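Local coordinates for protein pectate lyase (Cellvibrio cellulosa, PDB 1GXM) that cleaves polygalacturonate (pectate) chains by anti-beta-elimination, this chain being the family 10 catalytic module of a longer, probably polysaccharide-binding enzyme, at residues A34-A37 / D38-L41; N135-A138 / Y139-V143; K150-P153 / F154-D157; L306-R309 / T310-W314. All coordinates share one frame; numbering follows the deposited sequence.

Contact 1: A34-A37 / D38-L41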
loop_
_atom_site.group_PDB
_atom_site.type_symbol
_atom_site.label_atom_id
_atom_site.label_comp_id
_atom_site.label_asym_id
_atom_site.label_seq_id
_atom_site.Cartn_x
_atom_site.Cartn_y
_atom_site.Cartn_z
ATOM N N ALA A 34 -22.164 -0.970 -10.347
ATOM C CA ALA A 34 -21.989 -1.967 -11.403
ATOM C C ALA A 34 -22.291 -1.398 -12.798
ATOM O O ALA A 34 -21.819 -1.926 -13.812
ATOM C CB ALA A 34 -22.848 -3.185 -11.134
ATOM N N SER A 35 -23.054 -0.315 -12.846
ATOM C CA SER A 35 -23.357 0.392 -14.092
ATOM C C SER A 35 -22.100 0.960 -14.769
ATOM O O SER A 35 -22.129 1.313 -15.949
ATOM C CB SER A 35 -24.358 1.526 -13.831
ATOM O OG SER A 35 -23.784 2.592 -13.089
ATOM N N ARG A 36 -21.011 1.052 -14.006
ATOM C CA ARG A 36 -19.740 1.587 -14.502
ATOM C C ARG A 36 -18.783 0.510 -14.947
ATOM O O ARG A 36 -17.700 0.826 -15.379
ATOM C CB ARG A 36 -19.041 2.439 -13.430
ATOM C CG ARG A 36 -19.865 3.627 -12.883
ATOM C CD ARG A 36 -20.755 4.355 -13.886
ATOM N NE ARG A 36 -20.062 5.424 -14.609
ATOM C CZ ARG A 36 -20.386 5.874 -15.828
ATOM N NH1 ARG A 36 -21.403 5.333 -16.506
ATOM N NH2 ARG A 36 -19.677 6.863 -16.386
ATOM N N ALA A 37 -19.163 -0.753 -14.863
ATOM C CA ALA A 37 -18.250 -1.839 -15.182
ATOM C C ALA A 37 -17.683 -1.737 -16.583
ATOM O O ALA A 37 -16.511 -2.014 -16.797
ATOM C CB ALA A 37 -18.932 -3.206 -14.986
ATOM N N ASP A 38 -18.525 -1.413 -17.564
ATOM C CA ASP A 38 -18.048 -1.337 -18.947
ATOM C C ASP A 38 -17.112 -0.155 -19.128
ATOM O O ASP A 38 -16.139 -0.243 -19.871
ATOM C CB ASP A 38 -19.219 -1.212 -19.925
ATOM C CG ASP A 38 -19.902 -2.520 -20.185
ATOM O OD1 ASP A 38 -19.427 -3.552 -19.683
ATOM O OD2 ASP A 38 -20.913 -2.595 -20.916
ATOM N N VAL A 39 -17.415 0.949 -18.466
ATOM C CA VAL A 39 -16.531 2.107 -18.500
ATOM C C VAL A 39 -15.176 1.715 -17.919
ATOM O O VAL A 39 -14.150 1.888 -18.566
ATOM C CB VAL A 39 -17.111 3.318 -17.752
ATOM C CG1 VAL A 39 -16.102 4.468 -17.664
ATOM C CG2 VAL A 39 -18.351 3.792 -18.456
ATOM N N VAL A 40 -15.176 1.151 -16.722
ATOM C CA VAL A 40 -13.917 0.717 -16.114
ATOM C C VAL A 40 -13.165 -0.223 -17.024
ATOM O O VAL A 40 -11.981 -0.066 -17.267
ATOM C CB VAL A 40 -14.168 0.062 -14.744
ATOM C CG1 VAL A 40 -12.894 -0.521 -14.177
ATOM C CG2 VAL A 40 -14.743 1.082 -13.818
ATOM N N LEU A 41 -13.872 -1.206 -17.548
ATOM C CA LEU A 41 -13.275 -2.201 -18.409
ATOM C C LEU A 41 -12.569 -1.534 -19.600
ATOM O O LEU A 41 -11.486 -1.933 -20.026
ATOM C CB LEU A 41 -14.358 -3.155 -18.911
ATOM C CG LEU A 41 -13.934 -4.207 -19.918
ATOM C CD1 LEU A 41 -12.827 -5.129 -19.393
ATOM C CD2 LEU A 41 -15.159 -5.015 -20.293
HETATM O O HOH W 1 -20.419 1.213 -17.859
HETATM O O HOH W 2 -21.543 -1.734 -17.244
#

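Contact 2: N135-A138 / Y139-V143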
loop_
_atom_site.group_PDB
_atom_site.type_symbol
_atom_site.label_atom_id
_atom_site.label_comp_id
_atom_site.label_asym_id
_atom_site.label_seq_id
_atom_site.Cartn_x
_atom_site.Cartn_y
_atom_site.Cartn_z
ATOM N N ASN A 135 -0.218 2.597 -0.496
ATOM C CA ASN A 135 -0.515 1.194 -0.269
ATOM C C ASN A 135 -0.360 0.326 -1.510
ATOM O O ASN A 135 -0.917 -0.752 -1.571
ATOM C CB ASN A 135 -1.921 1.041 0.324
ATOM C CG ASN A 135 -2.027 1.630 1.677
ATOM O OD1 ASN A 135 -1.137 1.443 2.519
ATOM N ND2 ASN A 135 -3.115 2.349 1.921
ATOM N N GLY A 136 0.439 0.767 -2.470
ATOM C CA GLY A 136 0.478 0.090 -3.751
ATOM C C GLY A 136 0.944 -1.353 -3.660
ATOM O O GLY A 136 0.217 -2.289 -3.962
ATOM N N MET A 137 2.186 -1.546 -3.245
ATOM C CA MET A 137 2.713 -2.889 -3.213
ATOM C C MET A 137 1.949 -3.764 -2.226
ATOM O O MET A 137 1.641 -4.910 -2.520
ATOM C CB MET A 137 4.197 -2.888 -2.899
ATOM C CG MET A 137 4.803 -4.262 -2.875
ATOM S SD MET A 137 6.591 -4.199 -2.953
ATOM C CE MET A 137 6.937 -5.890 -2.619
ATOM N N ALA A 138 1.678 -3.250 -1.038
ATOM C CA ALA A 138 1.033 -4.060 -0.030
ATOM C C ALA A 138 -0.351 -4.485 -0.475
ATOM O O ALA A 138 -0.744 -5.627 -0.271
ATOM C CB ALA A 138 0.951 -3.328 1.293
ATOM N N TYR A 139 -1.113 -3.590 -1.085
ATOM C CA TYR A 139 -2.486 -3.931 -1.425
ATOM C C TYR A 139 -2.508 -4.740 -2.710
ATOM O O TYR A 139 -3.368 -5.580 -2.863
ATOM C CB TYR A 139 -3.393 -2.702 -1.488
ATOM C CG TYR A 139 -3.746 -2.115 -0.132
ATOM C CD1 TYR A 139 -3.165 -2.564 1.062
ATOM C CD2 TYR A 139 -4.636 -1.062 -0.063
ATOM C CE1 TYR A 139 -3.497 -1.979 2.288
ATOM C CE2 TYR A 139 -4.964 -0.486 1.137
ATOM C CZ TYR A 139 -4.387 -0.951 2.314
ATOM O OH TYR A 139 -4.717 -0.371 3.519
ATOM N N ALA A 140 -1.547 -4.531 -3.604
ATOM C CA ALA A 140 -1.408 -5.405 -4.778
ATOM C C ALA A 140 -1.135 -6.839 -4.345
ATOM O O ALA A 140 -1.702 -7.780 -4.881
ATOM C CB ALA A 140 -0.330 -4.929 -5.683
ATOM N N LEU A 141 -0.243 -7.004 -3.382
ATOM C CA LEU A 141 0.044 -8.333 -2.868
ATOM C C LEU A 141 -1.164 -8.922 -2.187
ATOM O O LEU A 141 -1.376 -10.120 -2.230
ATOM C CB LEU A 141 1.246 -8.335 -1.925
ATOM C CG LEU A 141 2.564 -7.986 -2.586
ATOM C CD1 LEU A 141 3.632 -7.870 -1.553
ATOM C CD2 LEU A 141 2.945 -9.029 -3.619
ATOM N N THR A 142 -1.950 -8.089 -1.520
ATOM C CA THR A 142 -3.169 -8.540 -0.867
ATOM C C THR A 142 -4.143 -9.079 -1.910
ATOM O O THR A 142 -4.744 -10.138 -1.730
ATOM C CB THR A 142 -3.807 -7.402 -0.077
ATOM O OG1 THR A 142 -2.914 -6.999 0.974
ATOM C CG2 THR A 142 -5.089 -7.847 0.648
ATOM N N VAL A 143 -4.295 -8.363 -3.013
ATOM C CA VAL A 143 -5.168 -8.829 -4.093
ATOM C C VAL A 143 -4.679 -10.189 -4.582
ATOM O O VAL A 143 -5.468 -11.138 -4.730
ATOM C CB VAL A 143 -5.214 -7.837 -5.257
ATOM C CG1 VAL A 143 -5.969 -8.442 -6.420
ATOM C CG2 VAL A 143 -5.859 -6.536 -4.832
#

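Contact 3: K150-P153 / F154-D157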
loop_
_atom_site.group_PDB
_atom_site.type_symbol
_atom_site.label_atom_id
_atom_site.label_comp_id
_atom_site.label_asym_id
_atom_site.label_seq_id
_atom_site.Cartn_x
_atom_site.Cartn_y
_atom_site.Cartn_z
ATOM N N LYS A 150 -8.257 -18.235 -3.218
ATOM C CA LYS A 150 -9.640 -18.392 -3.639
ATOM C C LYS A 150 -10.603 -17.636 -2.731
ATOM O O LYS A 150 -11.711 -18.078 -2.468
ATOM C CB LYS A 150 -9.997 -19.885 -3.701
ATOM C CG LYS A 150 -10.837 -20.266 -4.884
ATOM C CD LYS A 150 -10.500 -21.660 -5.409
ATOM C CE LYS A 150 -10.318 -22.678 -4.308
ATOM N NZ LYS A 150 -8.891 -23.064 -4.083
ATOM N N ARG A 151 -10.190 -16.478 -2.234
ATOM C CA ARG A 151 -11.083 -15.653 -1.434
ATOM C C ARG A 151 -11.904 -14.784 -2.337
ATOM O O ARG A 151 -11.422 -14.326 -3.362
ATOM C CB ARG A 151 -10.326 -14.729 -0.480
ATOM C CG ARG A 151 -9.508 -15.440 0.514
ATOM C CD ARG A 151 -9.069 -14.603 1.690
ATOM N NE ARG A 151 -8.080 -15.365 2.440
ATOM C CZ ARG A 151 -6.771 -15.186 2.391
ATOM N NH1 ARG A 151 -6.230 -14.194 1.684
ATOM N NH2 ARG A 151 -5.984 -15.989 3.088
ATOM N N ALA A 152 -13.144 -14.543 -1.937
ATOM C CA ALA A 152 -14.039 -13.643 -2.637
ATOM C C ALA A 152 -13.336 -12.315 -2.886
ATOM O O ALA A 152 -12.729 -11.756 -1.978
ATOM C CB ALA A 152 -15.300 -13.416 -1.811
ATOM N N PRO A 153 -13.470 -11.739 -4.072
ATOM C CA PRO A 153 -14.329 -12.195 -5.182
ATOM C C PRO A 153 -13.710 -13.193 -6.152
ATOM O O PRO A 153 -14.288 -13.398 -7.229
ATOM C CB PRO A 153 -14.587 -10.890 -5.921
ATOM C CG PRO A 153 -13.313 -10.130 -5.729
ATOM C CD PRO A 153 -12.809 -10.462 -4.366
ATOM N N PHE A 154 -12.591 -13.804 -5.790
ATOM C CA PHE A 154 -11.829 -14.675 -6.686
ATOM C C PHE A 154 -12.149 -16.144 -6.446
ATOM O O PHE A 154 -11.389 -17.035 -6.845
ATOM C CB PHE A 154 -10.334 -14.430 -6.509
ATOM C CG PHE A 154 -9.954 -12.986 -6.664
ATOM C CD1 PHE A 154 -9.981 -12.384 -7.916
ATOM C CD2 PHE A 154 -9.596 -12.226 -5.572
ATOM C CE1 PHE A 154 -9.639 -11.037 -8.068
ATOM C CE2 PHE A 154 -9.249 -10.877 -5.725
ATOM C CZ PHE A 154 -9.283 -10.286 -6.961
ATOM N N ASP A 155 -13.294 -16.385 -5.821
ATOM C CA ASP A 155 -13.769 -17.771 -5.589
ATOM C C ASP A 155 -14.750 -18.181 -6.693
ATOM O O ASP A 155 -15.815 -18.756 -6.443
ATOM C CB ASP A 155 -14.381 -17.941 -4.193
ATOM C CG ASP A 155 -15.571 -17.044 -3.948
ATOM O OD1 ASP A 155 -15.786 -16.059 -4.693
ATOM O OD2 ASP A 155 -16.361 -17.247 -3.008
ATOM N N THR A 156 -14.358 -17.870 -7.919
ATOM C CA THR A 156 -15.092 -18.219 -9.122
ATOM C C THR A 156 -14.133 -18.962 -10.022
ATOM O O THR A 156 -13.016 -19.287 -9.643
ATOM C CB THR A 156 -15.614 -16.961 -9.837
ATOM O OG1 THR A 156 -14.509 -16.164 -10.285
ATOM C CG2 THR A 156 -16.361 -16.041 -8.885
ATOM N N ASP A 157 -14.540 -19.194 -11.254
ATOM C CA ASP A 157 -13.655 -19.856 -12.200
ATOM C C ASP A 157 -12.703 -18.882 -12.909
ATOM O O ASP A 157 -12.076 -19.239 -13.914
ATOM C CB ASP A 157 -14.470 -20.668 -13.214
ATOM C CG ASP A 157 -15.342 -19.811 -14.102
ATOM O OD1 ASP A 157 -15.158 -18.579 -14.164
ATOM O OD2 ASP A 157 -16.240 -20.298 -14.820
HETATM O O HOH W 3 -14.369 -13.414 -9.898
#

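Contact 4: L306-R309 / T310-W314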
loop_
_atom_site.group_PDB
_atom_site.type_symbol
_atom_site.label_atom_id
_atom_site.label_comp_id
_atom_site.label_asym_id
_atom_site.label_seq_id
_atom_site.Cartn_x
_atom_site.Cartn_y
_atom_site.Cartn_z
ATOM N N LEU A 306 4.691 27.504 2.506
ATOM C CA LEU A 306 3.273 27.472 2.777
ATOM C C LEU A 306 2.584 26.425 1.917
ATOM O O LEU A 306 1.738 25.659 2.371
ATOM C CB LEU A 306 2.704 28.850 2.477
ATOM C CG LEU A 306 1.236 28.994 2.756
ATOM C CD1 LEU A 306 0.933 28.845 4.244
ATOM C CD2 LEU A 306 0.806 30.363 2.293
ATOM N N GLU A 307 2.952 26.373 0.646
ATOM C CA GLU A 307 2.294 25.474 -0.275
ATOM C C GLU A 307 2.490 23.996 0.114
ATOM O O GLU A 307 1.579 23.200 -0.027
ATOM C CB GLU A 307 2.750 25.715 -1.717
ATOM C CG GLU A 307 1.975 24.894 -2.738
ATOM C CD GLU A 307 2.536 23.493 -2.969
ATOM O OE1 GLU A 307 3.720 23.260 -2.665
ATOM O OE2 GLU A 307 1.783 22.648 -3.501
ATOM N N ARG A 308 3.689 23.634 0.542
ATOM C CA ARG A 308 3.917 22.240 0.923
ATOM C C ARG A 308 3.310 21.924 2.286
ATOM O O ARG A 308 2.922 20.804 2.523
ATOM C CB ARG A 308 5.396 21.859 0.900
ATOM C CG ARG A 308 5.947 21.580 -0.501
ATOM C CD ARG A 308 5.394 20.342 -1.146
ATOM N NE ARG A 308 4.068 20.563 -1.705
ATOM C CZ ARG A 308 3.230 19.621 -2.073
ATOM N NH1 ARG A 308 3.542 18.348 -1.920
ATOM N NH2 ARG A 308 2.052 19.934 -2.556
ATOM N N ARG A 309 3.246 22.891 3.187
ATOM C CA ARG A 309 2.681 22.615 4.502
ATOM C C ARG A 309 1.181 22.415 4.398
ATOM O O ARG A 309 0.612 21.588 5.097
ATOM C CB ARG A 309 3.013 23.733 5.476
ATOM C CG ARG A 309 2.572 23.415 6.909
ATOM C CD ARG A 309 3.081 24.369 7.970
ATOM N NE ARG A 309 2.791 25.738 7.571
ATOM C CZ ARG A 309 3.673 26.611 7.108
ATOM N NH1 ARG A 309 4.960 26.335 7.056
ATOM N NH2 ARG A 309 3.253 27.786 6.705
ATOM N N THR A 310 0.543 23.157 3.499
ATOM C CA THR A 310 -0.907 23.053 3.337
ATOM C C THR A 310 -1.293 21.983 2.304
ATOM O O THR A 310 -2.382 21.423 2.366
ATOM C CB THR A 310 -1.528 24.394 2.910
ATOM O OG1 THR A 310 -0.912 24.836 1.691
ATOM C CG2 THR A 310 -1.261 25.464 3.926
ATOM N N GLY A 311 -0.398 21.680 1.364
ATOM C CA GLY A 311 -0.729 20.835 0.232
ATOM C C GLY A 311 -0.409 19.367 0.387
ATOM O O GLY A 311 -0.740 18.569 -0.449
ATOM N N TYR A 312 0.251 19.019 1.478
ATOM C CA TYR A 312 0.673 17.644 1.726
ATOM C C TYR A 312 0.560 17.406 3.215
ATOM O O TYR A 312 0.843 18.312 4.004
ATOM C CB TYR A 312 2.126 17.509 1.283
ATOM C CG TYR A 312 2.702 16.130 1.138
ATOM C CD1 TYR A 312 2.425 15.350 0.037
ATOM C CD2 TYR A 312 3.594 15.625 2.075
ATOM C CE1 TYR A 312 3.002 14.112 -0.107
ATOM C CE2 TYR A 312 4.156 14.387 1.940
ATOM C CZ TYR A 312 3.891 13.643 0.829
ATOM O OH TYR A 312 4.441 12.393 0.672
ATOM N N SER A 313 0.121 16.214 3.608
ATOM C CA SER A 313 -0.013 15.891 5.023
ATOM C C SER A 313 1.296 15.356 5.556
ATOM O O SER A 313 1.839 14.387 5.031
ATOM C CB SER A 313 -1.069 14.831 5.259
ATOM O OG SER A 313 -2.322 15.334 4.935
ATOM N N TRP A 314 1.792 15.939 6.625
ATOM C CA TRP A 314 3.096 15.592 7.191
ATOM C C TRP A 314 3.002 14.715 8.428
ATOM O O TRP A 314 4.009 14.352 9.003
ATOM C CB TRP A 314 3.881 16.874 7.493
ATOM C CG TRP A 314 4.198 17.568 6.227
ATOM C CD1 TRP A 314 3.448 18.518 5.601
ATOM C CD2 TRP A 314 5.267 17.253 5.336
ATOM N NE1 TRP A 314 4.021 18.854 4.403
ATOM C CE2 TRP A 314 5.139 18.089 4.216
ATOM C CE3 TRP A 314 6.349 16.381 5.391
ATOM C CZ2 TRP A 314 6.026 18.077 3.175
ATOM C CZ3 TRP A 314 7.233 16.371 4.340
ATOM C CH2 TRP A 314 7.056 17.193 3.240
#

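Contact 1: A34-A37 / D38-L41
Arg36 and Val39 meet across the first turn of helix 37-42, where a short 3-10 segment, 34-36, runs straight into the helix. Their side chains lie alongside and point the same way: Val39 CG2 sits over one face of the guanidinium, 3.9 Å from Arg36 CZ and displaced toward the rim of the group. Bends at chi2 (-36°) and chi3 (-87°) fold the arginine back to receive the methyl. The guanidinium is held from beyond the turn, for Arg36 NE bonds to the carbonyl oxygen of Tyr56, in a loop that also brings Asn57 against the same side chain. Beneath this pair, Val40 N reaches Arg36 O at 2.9 Å with a nearly straight N-H...O angle of 177°, and Leu41 N bonds to Ala37 O at 2.9 Å. Ala37 packs against Leu83, Val86 and Tyr95, while Asp38 OD1 takes a salt bridge from Lys94 and a hydrogen bond with Tyr95 OH, so the turn rests on helices 77-90 and 93-109. Waters meet two amides of this turn: one accepts from Val39 N at 3.1 Å and donates to Ser35 O at 2.6 Å; a second accepts from Asp38 N at 3.1 Å and returns weakly to Ser35 O.

Contact 2: N135-A138 / Y139-V143
Ala138 O accepts twice from Thr142: Thr142 OG1 lies 2.9 Å from it and Thr142 N 3.0 Å, the two donors arriving from opposite faces of the carbonyl plane. With OG1 anti to the carbonyl carbon (chi1 -63°), the threonine hydroxyl is turned back along the helix onto this oxygen, and a buried polar side chain is thereby satisfied by the preceding turn. The backbone ladder continues alongside: Tyr139 N bonds to Asn135 O at 2.9 Å, and Ala140 and Leu141 donate in the same way to Gly136 and Met137. Asn135 occupies the N-cap position of helix 136-148, yet its side chain makes no capping bond there. It lies over the Tyr139 ring instead. Asn135 CB stands 3.4 Å from the ring centroid, 11° off the normal, a CH-pi contact, and farther out the amide stacks on the ring with the planes 22° apart. Asn135 ND2 comes within 3.5 Å of Tyr139 CE2. The tyrosine ring also stacks with Trp24 of helix 20-28. On another side of the helix, Met137, extended beyond CG, stands out alongside Leu141, with Met137 CE 4.0 Å from Leu141 CD1. Phe225 of helix 219-226 packs against Ala138, Leu141 and Thr142, while Ile77 of helix 77-90 touches Tyr139 and Ala140.

Contact 3: K150-P153 / F154-D157
One face of the Phe154 ring is covered by its neighbour Pro153, whose CG stands over the centre in a CH-pi contact, 4.1 Å from the centroid and 10° off the ring normal. Pro153 CD is nearer a single ring atom, 3.8 Å from Phe154 CE2. The two side chains run alongside and point the same way, and a cis peptide bond joins Ala152 to the proline. At chi1 -54° Phe154 CG turns away from its own carbonyl, which lays the ring against the pyrrolidine. Arg151 O approaches the ring obliquely, but its bond is with the backbone: Phe154 N donates to it at 2.7 Å, with an N-H...O angle of 149°, closing the turn around the cis proline. Just after the turn, Asp155 CB comes within 3.2 Å of Lys150 O, while Asp155 OD1 takes a salt bridge from Lys88 of helix 77-90. A water spans the next step, donating to Pro153 O at 2.7 Å and accepting from Thr156 OG1 at 2.8 Å. Phe154 also reaches Phe146 and Ala147, and Arg151 pairs with Asp145 and lies against Phe146 in a cation-pi contact. Lys150, with positive phi, is the C-prime residue of the Schellman motif that ends helix 136-148, and residues 151-154 follow it as a type VIa beta turn, with the cis peptide before its third residue.

Contact 4: L306-R309 / T310-W314
A chi1 of -66° sets the Trp314 indole beside its backbone N, facing the end of helix 306-311, and bends at chi2 and chi3 curl Arg308 round to meet Tyr312. The indole gives the straightest bond of the contact: Trp314 NE1 donates to Arg308 O at 2.9 Å and 176°. The oxygen lies in the indole plane, at the ring edge, whereas from the carbonyl's side the donor stands well above its plane, not on a lone pair. Tyr312 N adds only a weak bond to the same oxygen at 3.4 Å; the chain runs on from the helix, and it is the indole that turns back to it. Tyr312 CB lies over one face of the Arg308 guanidinium, 3.6 Å from Arg308 NH1. Arg308 grips Glu307 side-on: Arg308 NE reaches Glu307 OE1, and Arg308 NH2 reaches Glu307 OE2, each at 2.9 Å. One turn earlier, Thr310 N and Thr310 OG1 both bond to Leu306 O, from opposite faces of its plane. Around this, Glu307 has a second partner in Arg293, Arg308 makes a cation-pi contact with Tyr209, and Tyr312 OH bonds to Glu210. Trp314 then pairs by backbone with Arg279 and bonds through its N to Tyr258 OH, joining the helix end to strand 256-258 and the segment after strand 274-278.

From the N terminus the contacts come in series, each a local turn within one continuous run of chain, and none encloses or crosses another. Contact 1 starts helix 37-42 and leans on helices 77-90 and 93-109. Contact 2 opens helix 136-148 near the centre of the chain, and contact 3 forms the loop after that helix, toward helix 161-181. These two touch: Val143 CG1 packs 3.8 Å from Phe154 CZ, so the loop folds back on the helix it has left. All three bear on helix 77-90. Contact 4 joins the end of helix 306-311 to strand 256-258 and the residue after strand 274-278, across the chain's centre from contact 3, their centres about 41 Å apart.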